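Local coordinates for protein methionine gamma-lyase (Trichomonas vaginalis, PDB 1E5E) that belongs to the Cys/Met metabolism family of PLP-dependent enzymes and assembles as four chains, with neighbouring subunits completing each other's ligand pockets, at residues G44-G49 with G53-R58; S206-I211 with D216-L221; L335-G340 with L345-A350. One frame throughout, in Å; residues are numbered along the deposited sequence.

Contact 1 (G44-G49 with G53-R58); sequences GNRFAG and GYIYTR. With PPJ (N-(hydroxy{3-hydroxy-2-methyl-5-[(phosphonooxy)methyl]pyridin-4-yl}methyl)norvaline), chain G.
Arg46 and Gly53 make the closest backbone approach, with their CA atoms 6.8 Å apart, where the end of helix 40-47 faces the irregular run 53-58 that follows it. A Schellman motif closes the helix: Gly49, at positive phi, is its C-prime residue, with Gly49 N bonded to Arg46 O. From the last turn the Arg46 side chain runs out extended (chi2 178°), which carries its guanidinium up to the returning backbone. Gly53 CA lies 3.4 Å above the guanidinium plane of Arg46, toward its rim. Two carbonyls hold the group: NE bonds Ser52 O, and Arg46 NH2 adds a weak, bent bond (135°) to Tyr54 O at 3.0 Å. Ile55 sets both its branches against the Phe47 ring. Its CD1 makes a CH-pi contact 4.2 Å from the Phe47 ring centroid, almost on the ring normal, while Ile55 CG2 packs against Phe47 CZ at 3.5 Å.

Past Ile55 the loop enters the PPJ (chain G) pocket of the second subunit and completes it alongside Ser206 and Thr208 of that subunit. Tyr56 turns one ring face to the ligand's CB; its OH comes doubtfully close to PPJ OP2, 2.5 Å. Arg58 NE gives a bond to OP3 at 2.6 Å; PPJ OP2 lies in plane at the edge of the Arg58 guanidinium, and NH2 donates to it at 2.8 Å, nearly straight (169°).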
# COMPACT_ATOMS: atom_id res chain seq x y z
N GLY A 44 3.26 13.51 -28.45
CA GLY A 44 3.74 12.91 -29.70
C GLY A 44 5.27 12.78 -29.65
O GLY A 44 5.83 11.76 -30.06
N ASN A 45 5.92 13.80 -29.15
CA ASN A 45 7.35 13.78 -28.95
C ASN A 45 7.80 12.70 -27.96
O ASN A 45 8.86 12.12 -28.20
CB ASN A 45 7.86 15.12 -28.42
CG ASN A 45 7.89 16.22 -29.47
OD1 ASN A 45 7.61 15.99 -30.64
ND2 ASN A 45 8.19 17.40 -28.96
N ARG A 46 7.09 12.49 -26.86
CA ARG A 46 7.51 11.44 -25.94
C ARG A 46 7.31 10.09 -26.63
O ARG A 46 8.22 9.25 -26.59
CB ARG A 46 6.76 11.51 -24.62
CG ARG A 46 7.21 12.68 -23.74
CD ARG A 46 6.40 12.73 -22.45
NE ARG A 46 6.84 13.91 -21.70
CZ ARG A 46 6.22 14.48 -20.68
NH1 ARG A 46 6.71 15.56 -20.09
NH2 ARG A 46 5.12 13.88 -20.22
N PHE A 47 6.17 9.87 -27.30
CA PHE A 47 6.02 8.60 -28.01
C PHE A 47 7.07 8.40 -29.10
O PHE A 47 7.36 7.24 -29.41
CB PHE A 47 4.65 8.42 -28.67
CG PHE A 47 3.63 7.81 -27.75
CD1 PHE A 47 3.53 6.45 -27.60
CD2 PHE A 47 2.80 8.63 -26.97
CE1 PHE A 47 2.59 5.87 -26.76
CE2 PHE A 47 1.81 8.07 -26.18
CZ PHE A 47 1.74 6.69 -26.04
N ALA A 48 7.59 9.47 -29.69
CA ALA A 48 8.60 9.28 -30.73
C ALA A 48 10.02 9.25 -30.18
O ALA A 48 10.97 9.33 -30.95
CB ALA A 48 8.52 10.40 -31.78
N GLY A 49 10.22 9.19 -28.87
CA GLY A 49 11.55 9.12 -28.27
C GLY A 49 12.31 10.42 -28.46
O GLY A 49 13.52 10.48 -28.34
N GLY A 53 10.40 12.50 -20.22
CA GLY A 53 9.15 12.58 -19.49
C GLY A 53 8.40 11.25 -19.63
O GLY A 53 8.68 10.48 -20.52
N TYR A 54 7.33 11.08 -18.86
CA TYR A 54 6.57 9.85 -18.76
C TYR A 54 5.27 9.88 -19.55
O TYR A 54 4.76 10.90 -20.04
CB TYR A 54 6.30 9.49 -17.28
CG TYR A 54 7.61 9.19 -16.58
CD1 TYR A 54 8.10 7.89 -16.59
CD2 TYR A 54 8.38 10.16 -15.97
CE1 TYR A 54 9.31 7.55 -16.01
CE2 TYR A 54 9.59 9.84 -15.34
CZ TYR A 54 10.03 8.53 -15.37
OH TYR A 54 11.26 8.21 -14.83
N ILE A 55 4.78 8.67 -19.80
CA ILE A 55 3.60 8.43 -20.63
C ILE A 55 2.59 7.49 -20.01
O ILE A 55 1.40 7.75 -19.98
CB ILE A 55 4.03 7.68 -21.95
CG1 ILE A 55 5.06 8.49 -22.72
CG2 ILE A 55 2.79 7.42 -22.80
CD1 ILE A 55 5.61 7.88 -24.01
N TYR A 56 3.09 6.32 -19.65
CA TYR A 56 2.22 5.22 -19.23
C TYR A 56 3.07 4.21 -18.47
O TYR A 56 4.19 3.91 -18.92
CB TYR A 56 1.62 4.55 -20.47
CG TYR A 56 0.57 3.48 -20.23
CD1 TYR A 56 -0.69 3.82 -19.73
CD2 TYR A 56 0.84 2.14 -20.51
CE1 TYR A 56 -1.68 2.86 -19.55
CE2 TYR A 56 -0.13 1.18 -20.31
CZ TYR A 56 -1.39 1.55 -19.85
OH TYR A 56 -2.37 0.58 -19.74
N THR A 57 2.59 3.70 -17.34
CA THR A 57 3.39 2.80 -16.50
C THR A 57 3.91 1.52 -17.09
O THR A 57 5.01 1.09 -16.67
CB THR A 57 2.63 2.60 -15.15
OG1 THR A 57 2.68 3.92 -14.55
CG2 THR A 57 3.26 1.56 -14.24
N ARG A 58 3.32 0.94 -18.12
CA ARG A 58 3.88 -0.22 -18.81
C ARG A 58 5.18 0.26 -19.49
O ARG A 58 6.08 -0.56 -19.61
CB ARG A 58 2.99 -0.88 -19.87
CG ARG A 58 3.68 -2.03 -20.67
CD ARG A 58 2.72 -3.16 -21.13
NE ARG A 58 1.48 -2.52 -21.64
CZ ARG A 58 1.42 -1.83 -22.77
NH1 ARG A 58 2.48 -1.72 -23.56
NH2 ARG A 58 0.29 -1.24 -23.10
N1 PPJ G . -6.03 -4.22 -24.86
C2 PPJ G . -6.60 -3.03 -25.10
C6 PPJ G . -4.83 -4.23 -24.18
C2A PPJ G . -7.80 -2.93 -25.88
C3 PPJ G . -5.93 -1.86 -24.70
O3 PPJ G . -6.62 -0.78 -25.03
C4 PPJ G . -4.82 -1.85 -23.82
C4A PPJ G . -4.54 -0.61 -23.08
C5 PPJ G . -4.20 -3.08 -23.65
N PPJ G . -4.23 0.37 -24.04
C5A PPJ G . -2.94 -3.35 -22.98
OP4 PPJ G . -3.27 -3.37 -21.73
P PPJ G . -2.09 -2.78 -20.79
OP1 PPJ G . -2.65 -3.00 -19.33
OP2 PPJ G . -1.76 -1.32 -21.17
OP3 PPJ G . -0.78 -3.69 -21.00
CA PPJ G . -3.94 1.67 -23.71
CB PPJ G . -2.55 1.95 -23.35
C PPJ G . -4.61 2.71 -24.40
CG PPJ G . -1.47 1.82 -24.35
CD PPJ G . -1.08 3.17 -24.78
O PPJ G . -5.10 2.52 -25.59
OXT PPJ G . -4.45 3.99 -24.11

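Contact 2 (S206-I211 with D216-L221); sequences SATKYI and DVVAGL. With PPJ (N-(hydroxy{3-hydroxy-2-methyl-5-[(phosphonooxy)methyl]pyridin-4-yl}methyl)norvaline), chain C.
Thr208 OG1 is held by two bonds: it accepts from Ala219 N at 3.0 Å (162°) and donates to OP1 of PPJ (chain C) at 2.7 Å. Ser206 OG donates to the same PPJ OP1, also at 2.7 Å, so one phosphate oxygen is tied by two hydroxyls. Ser206 reaches it because OG stands opposite the backbone N (chi1 168°); in Thr208 the hydroxyl instead lies beside its own N (chi1 -48°), leaving CG2 against Val217 O at 3.3 Å.

The backbone sets these hydroxyls in place. Ser206 and Gly220 form an antiparallel non-hydrogen-bonded pair, after which 206-211 folds into a type I turn, Ser206 to Lys209. Ala219 O receives two weak bonds from that turn, from Ala207 N at 2.8 Å and from Thr208 N. A water bridges the segments, donating to Thr208 O and accepting from Val217 N. In the conformer given, one of two, Lys209 CE lies 3.5 Å from C4A of PPJ, and its NZ bonds Tyr56 OH of the second subunit.

The apolar side is closed by Leu221 CD1, which touches Ala207 CB at 3.5 Å and meets Ile211 CD1 tip to tip. Helix 62-75 packs on Ile211 and Leu221, helix 247-257 on Ile211, Val217 and Ala219, and strand 220-224 runs between strands 202-206 and 79-83, antiparallel to both.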
# COMPACT_ATOMS: atom_id res chain seq x y z
N SER A 206 16.32 -12.06 -9.59
CA SER A 206 15.02 -12.24 -9.00
C SER A 206 15.18 -11.28 -7.79
O SER A 206 15.81 -11.60 -6.79
CB SER A 206 14.73 -13.63 -8.46
OG SER A 206 13.54 -13.60 -7.66
N ALA A 207 14.59 -10.09 -7.91
CA ALA A 207 14.66 -9.10 -6.83
C ALA A 207 13.76 -9.54 -5.68
O ALA A 207 13.96 -9.16 -4.51
CB ALA A 207 14.28 -7.70 -7.34
N THR A 208 12.98 -10.60 -5.88
CA THR A 208 12.20 -11.27 -4.89
C THR A 208 13.06 -11.79 -3.73
O THR A 208 12.55 -12.06 -2.62
CB THR A 208 11.52 -12.52 -5.50
OG1 THR A 208 10.91 -12.13 -6.73
CG2 THR A 208 10.56 -13.21 -4.54
N LYS A 209 14.34 -12.01 -3.99
CA LYS A 209 15.22 -12.58 -2.98
C LYS A 209 15.94 -11.52 -2.19
O LYS A 209 15.23 -10.75 -1.52
CB LYS A 209 16.18 -13.60 -3.64
CG LYS A 209 15.52 -14.47 -4.70
CD LYS A 209 14.24 -15.08 -4.21
CE LYS A 209 13.67 -16.17 -5.10
NZ LYS A 209 12.25 -16.42 -4.72
N TYR A 210 17.27 -11.51 -2.14
CA TYR A 210 18.02 -10.63 -1.27
C TYR A 210 17.77 -9.13 -1.45
O TYR A 210 17.72 -8.40 -0.48
CB TYR A 210 19.54 -10.85 -1.47
CG TYR A 210 19.97 -12.19 -0.91
CD1 TYR A 210 20.16 -12.39 0.44
CD2 TYR A 210 20.17 -13.27 -1.75
CE1 TYR A 210 20.54 -13.63 0.93
CE2 TYR A 210 20.56 -14.52 -1.28
CZ TYR A 210 20.75 -14.70 0.08
OH TYR A 210 21.13 -15.94 0.55
N ILE A 211 17.69 -8.63 -2.67
CA ILE A 211 17.57 -7.21 -2.97
C ILE A 211 16.36 -6.60 -2.22
O ILE A 211 16.57 -5.71 -1.39
CB ILE A 211 17.58 -6.93 -4.48
CG1 ILE A 211 18.98 -7.25 -5.09
CG2 ILE A 211 17.24 -5.46 -4.74
CD1 ILE A 211 19.05 -7.30 -6.61
N ASP A 216 8.22 -10.32 0.63
CA ASP A 216 6.86 -9.84 0.43
C ASP A 216 6.65 -9.27 -0.95
O ASP A 216 5.55 -8.72 -1.23
CB ASP A 216 6.50 -8.82 1.52
CG ASP A 216 7.48 -7.67 1.62
OD1 ASP A 216 8.41 -7.56 0.76
OD2 ASP A 216 7.35 -6.89 2.60
N VAL A 217 7.66 -9.34 -1.83
CA VAL A 217 7.53 -8.80 -3.17
C VAL A 217 8.05 -9.79 -4.20
O VAL A 217 9.15 -10.32 -4.00
CB VAL A 217 8.28 -7.47 -3.35
CG1 VAL A 217 8.42 -7.06 -4.83
CG2 VAL A 217 7.50 -6.37 -2.64
N VAL A 218 7.36 -9.95 -5.32
CA VAL A 218 7.88 -10.76 -6.42
C VAL A 218 8.28 -9.76 -7.50
O VAL A 218 7.42 -8.98 -7.88
CB VAL A 218 6.89 -11.80 -7.00
CG1 VAL A 218 7.53 -12.48 -8.21
CG2 VAL A 218 6.61 -12.82 -5.89
N ALA A 219 9.53 -9.77 -7.93
CA ALA A 219 10.00 -8.82 -8.90
C ALA A 219 11.34 -9.26 -9.45
O ALA A 219 12.02 -10.13 -8.89
CB ALA A 219 10.21 -7.47 -8.19
N GLY A 220 11.67 -8.71 -10.62
CA GLY A 220 12.92 -9.03 -11.31
C GLY A 220 13.65 -7.75 -11.74
O GLY A 220 13.09 -6.65 -11.78
N LEU A 221 14.95 -7.89 -12.03
CA LEU A 221 15.77 -6.83 -12.58
C LEU A 221 16.69 -7.30 -13.68
O LEU A 221 17.20 -8.41 -13.70
CB LEU A 221 16.66 -6.19 -11.48
CG LEU A 221 15.91 -5.63 -10.26
CD1 LEU A 221 16.73 -5.75 -8.98
CD2 LEU A 221 15.43 -4.19 -10.47
N1 PPJ C . 16.58 -16.76 -10.75
C2 PPJ C . 16.97 -17.41 -9.63
C6 PPJ C . 15.26 -16.67 -11.08
C2A PPJ C . 18.25 -17.93 -9.40
C3 PPJ C . 15.93 -17.81 -8.76
O3 PPJ C . 16.32 -18.55 -7.76
C4 PPJ C . 14.58 -17.53 -8.99
C4A PPJ C . 13.62 -17.99 -8.05
C5 PPJ C . 14.19 -17.00 -10.22
N PPJ C . 13.82 -19.05 -7.23
C5A PPJ C . 12.88 -16.51 -10.52
OP4 PPJ C . 12.68 -15.41 -9.88
P PPJ C . 11.15 -15.15 -9.54
OP1 PPJ C . 11.12 -13.71 -8.87
OP2 PPJ C . 10.65 -16.27 -8.57
OP3 PPJ C . 10.24 -15.15 -10.85
CA PPJ C . 12.96 -19.45 -6.26
CB PPJ C . 11.51 -19.56 -6.49
C PPJ C . 13.45 -20.56 -5.50
CG PPJ C . 10.93 -20.58 -7.40
CD PPJ C . 10.38 -21.66 -6.60
O PPJ C . 14.57 -21.08 -5.85
OXT PPJ C . 13.08 -20.74 -4.26
O HOH W 1 10.50 -10.45 -1.69

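Contact 3 (L335-G340 with L345-A350); sequences LAVSLG and LIQHPA. With PPJ (N-(hydroxy{3-hydroxy-2-methyl-5-[(phosphonooxy)methyl]pyridin-4-yl}methyl)norvaline), chain C.
Leu345 reaches across to 335-340 with both branches: its CD2 meets the methyl of Ala336, 4.2 Å from Ala336 CB, while Leu345 CD1 lies against the backbone at Leu339 N, 3.8 Å away. Gln347 and Val337 cross obliquely, Gln347 OE1 coming 4.0 Å from Val337 CG1. The glutamine reaches that place by a folded chain, with CG set between its backbone N and carbonyl carbon (chi1 60°) and a bend at chi2; its NE2 bonds Thr353 OG1. At the far end Leu335 puts CD1 over Ile346 O at 3.6 Å.

These two residues form a parallel bridge, reinforced by a weak bond from Ala336 N to Ile346 O at 3.4 Å. Overall the directions of 335-339 and 345-347 differ by 112°, and 335-340 turns toward the ligand. There Ser338 N donates to OXT of PPJ (chain C) at 2.7 Å (144°), and Val337 and Leu339 touch the same ligand through their side chains. Thr34 OG1 of the second subunit bonds Val337 O. Strand 345-347 lies between strands 371-375 and 334-335, the latter outermost within this chain in the smaller, C-terminal sheet of a fold type I PLP-dependent enzyme, which here delivers a loop to the ligand pocket.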
# COMPACT_ATOMS: atom_id res chain seq x y z
N LEU A 335 10.13 -23.66 6.60
CA LEU A 335 10.02 -24.56 5.46
C LEU A 335 9.14 -23.93 4.39
O LEU A 335 7.92 -23.90 4.51
CB LEU A 335 9.33 -25.85 5.96
CG LEU A 335 9.07 -26.93 4.93
CD1 LEU A 335 10.36 -27.40 4.28
CD2 LEU A 335 8.37 -28.13 5.61
N ALA A 336 9.72 -23.46 3.32
CA ALA A 336 9.03 -22.81 2.24
C ALA A 336 10.03 -22.59 1.13
O ALA A 336 11.23 -22.58 1.47
CB ALA A 336 8.59 -21.42 2.78
N VAL A 337 9.64 -22.36 -0.11
CA VAL A 337 10.63 -22.07 -1.14
C VAL A 337 10.93 -20.57 -1.08
O VAL A 337 10.41 -19.87 -0.20
CB VAL A 337 10.19 -22.54 -2.52
CG1 VAL A 337 9.89 -24.05 -2.48
CG2 VAL A 337 8.92 -21.80 -2.98
N SER A 338 11.73 -20.05 -2.00
CA SER A 338 12.22 -18.71 -1.98
C SER A 338 13.49 -18.65 -1.12
O SER A 338 13.87 -19.66 -0.53
CB SER A 338 11.23 -17.62 -1.49
OG SER A 338 11.68 -16.42 -2.13
N LEU A 339 14.06 -17.46 -0.95
CA LEU A 339 15.31 -17.32 -0.23
C LEU A 339 15.63 -15.84 -0.11
O LEU A 339 14.92 -15.02 -0.69
CB LEU A 339 16.44 -18.00 -1.08
CG LEU A 339 16.62 -17.52 -2.53
CD1 LEU A 339 17.96 -16.81 -2.81
CD2 LEU A 339 16.48 -18.66 -3.53
N GLY A 340 16.73 -15.49 0.56
CA GLY A 340 17.16 -14.11 0.63
C GLY A 340 16.36 -13.27 1.62
O GLY A 340 16.58 -12.05 1.56
N LEU A 345 15.23 -19.63 5.53
CA LEU A 345 14.28 -20.47 4.79
C LEU A 345 14.97 -21.77 4.38
O LEU A 345 16.15 -21.71 3.99
CB LEU A 345 13.75 -19.75 3.53
CG LEU A 345 12.82 -18.55 3.80
CD1 LEU A 345 12.48 -17.78 2.51
CD2 LEU A 345 11.53 -19.00 4.47
N ILE A 346 14.25 -22.87 4.24
CA ILE A 346 14.86 -24.13 3.86
C ILE A 346 13.93 -24.95 2.99
O ILE A 346 12.74 -24.95 3.30
CB ILE A 346 15.26 -24.94 5.12
CG1 ILE A 346 16.29 -26.04 4.77
CG2 ILE A 346 14.08 -25.52 5.87
CD1 ILE A 346 16.81 -26.70 6.04
N GLN A 347 14.42 -25.78 2.08
CA GLN A 347 13.55 -26.58 1.22
C GLN A 347 14.32 -27.75 0.60
O GLN A 347 15.54 -27.84 0.73
CB GLN A 347 12.95 -25.73 0.09
CG GLN A 347 13.95 -25.08 -0.87
CD GLN A 347 13.94 -25.83 -2.20
OE1 GLN A 347 13.02 -26.60 -2.50
NE2 GLN A 347 14.98 -25.60 -2.98
N HIS A 348 13.57 -28.57 -0.13
CA HIS A 348 14.13 -29.81 -0.68
C HIS A 348 14.02 -29.74 -2.19
O HIS A 348 12.93 -29.96 -2.71
CB HIS A 348 13.32 -30.98 -0.07
CG HIS A 348 13.73 -32.30 -0.67
ND1 HIS A 348 13.07 -32.90 -1.72
CD2 HIS A 348 14.82 -33.08 -0.40
CE1 HIS A 348 13.68 -34.03 -2.04
NE2 HIS A 348 14.73 -34.17 -1.24
N PRO A 349 15.07 -29.36 -2.89
CA PRO A 349 14.97 -29.09 -4.31
C PRO A 349 14.39 -30.16 -5.21
O PRO A 349 13.54 -29.84 -6.07
CB PRO A 349 16.39 -28.71 -4.74
CG PRO A 349 17.22 -28.65 -3.52
CD PRO A 349 16.39 -29.00 -2.32
N ALA A 350 14.76 -31.43 -5.06
CA ALA A 350 14.26 -32.48 -5.94
C ALA A 350 12.74 -32.62 -5.86
O ALA A 350 12.21 -32.90 -6.93
CB ALA A 350 14.93 -33.83 -5.70
N1 PPJ C . 16.58 -16.76 -10.75
C2 PPJ C . 16.97 -17.41 -9.63
C6 PPJ C . 15.26 -16.67 -11.08
C2A PPJ C . 18.25 -17.93 -9.40
C3 PPJ C . 15.93 -17.81 -8.76
O3 PPJ C . 16.32 -18.55 -7.76
C4 PPJ C . 14.58 -17.53 -8.99
C4A PPJ C . 13.62 -17.99 -8.05
C5 PPJ C . 14.19 -17.00 -10.22
N PPJ C . 13.82 -19.05 -7.23
C5A PPJ C . 12.88 -16.51 -10.52
OP4 PPJ C . 12.68 -15.41 -9.88
P PPJ C . 11.15 -15.15 -9.54
OP1 PPJ C . 11.12 -13.71 -8.87
OP2 PPJ C . 10.65 -16.27 -8.57
OP3 PPJ C . 10.24 -15.15 -10.85
CA PPJ C . 12.96 -19.45 -6.26
CB PPJ C . 11.51 -19.56 -6.49
C PPJ C . 13.45 -20.56 -5.50
CG PPJ C . 10.93 -20.58 -7.40
CD PPJ C . 10.38 -21.66 -6.60
O PPJ C . 14.57 -21.08 -5.85
OXT PPJ C . 13.08 -20.74 -4.26

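Contacts 2 and 3 line one pocket, that of PPJ in chain C. Their centres are 15 Å apart, and they touch directly where Lys209 NZ, in the conformer given, and Ser338 OG, 2.7 Å apart, probably share a hydrogen bond; Tyr210 also packs on Leu339 and Gly340. Contact 2 holds the ligand's phosphate through OP1, contact 3 its carboxylate through OXT. Contact 1 stands apart, its centre 27 Å from that of contact 2 and 41 Å from that of contact 3, because it serves PPJ of chain G, which is also bonded by residues of the second subunit. The exchange is mutual: Arg58 of the second subunit bonds PPJ of chain C, completing the pocket of contacts 2 and 3.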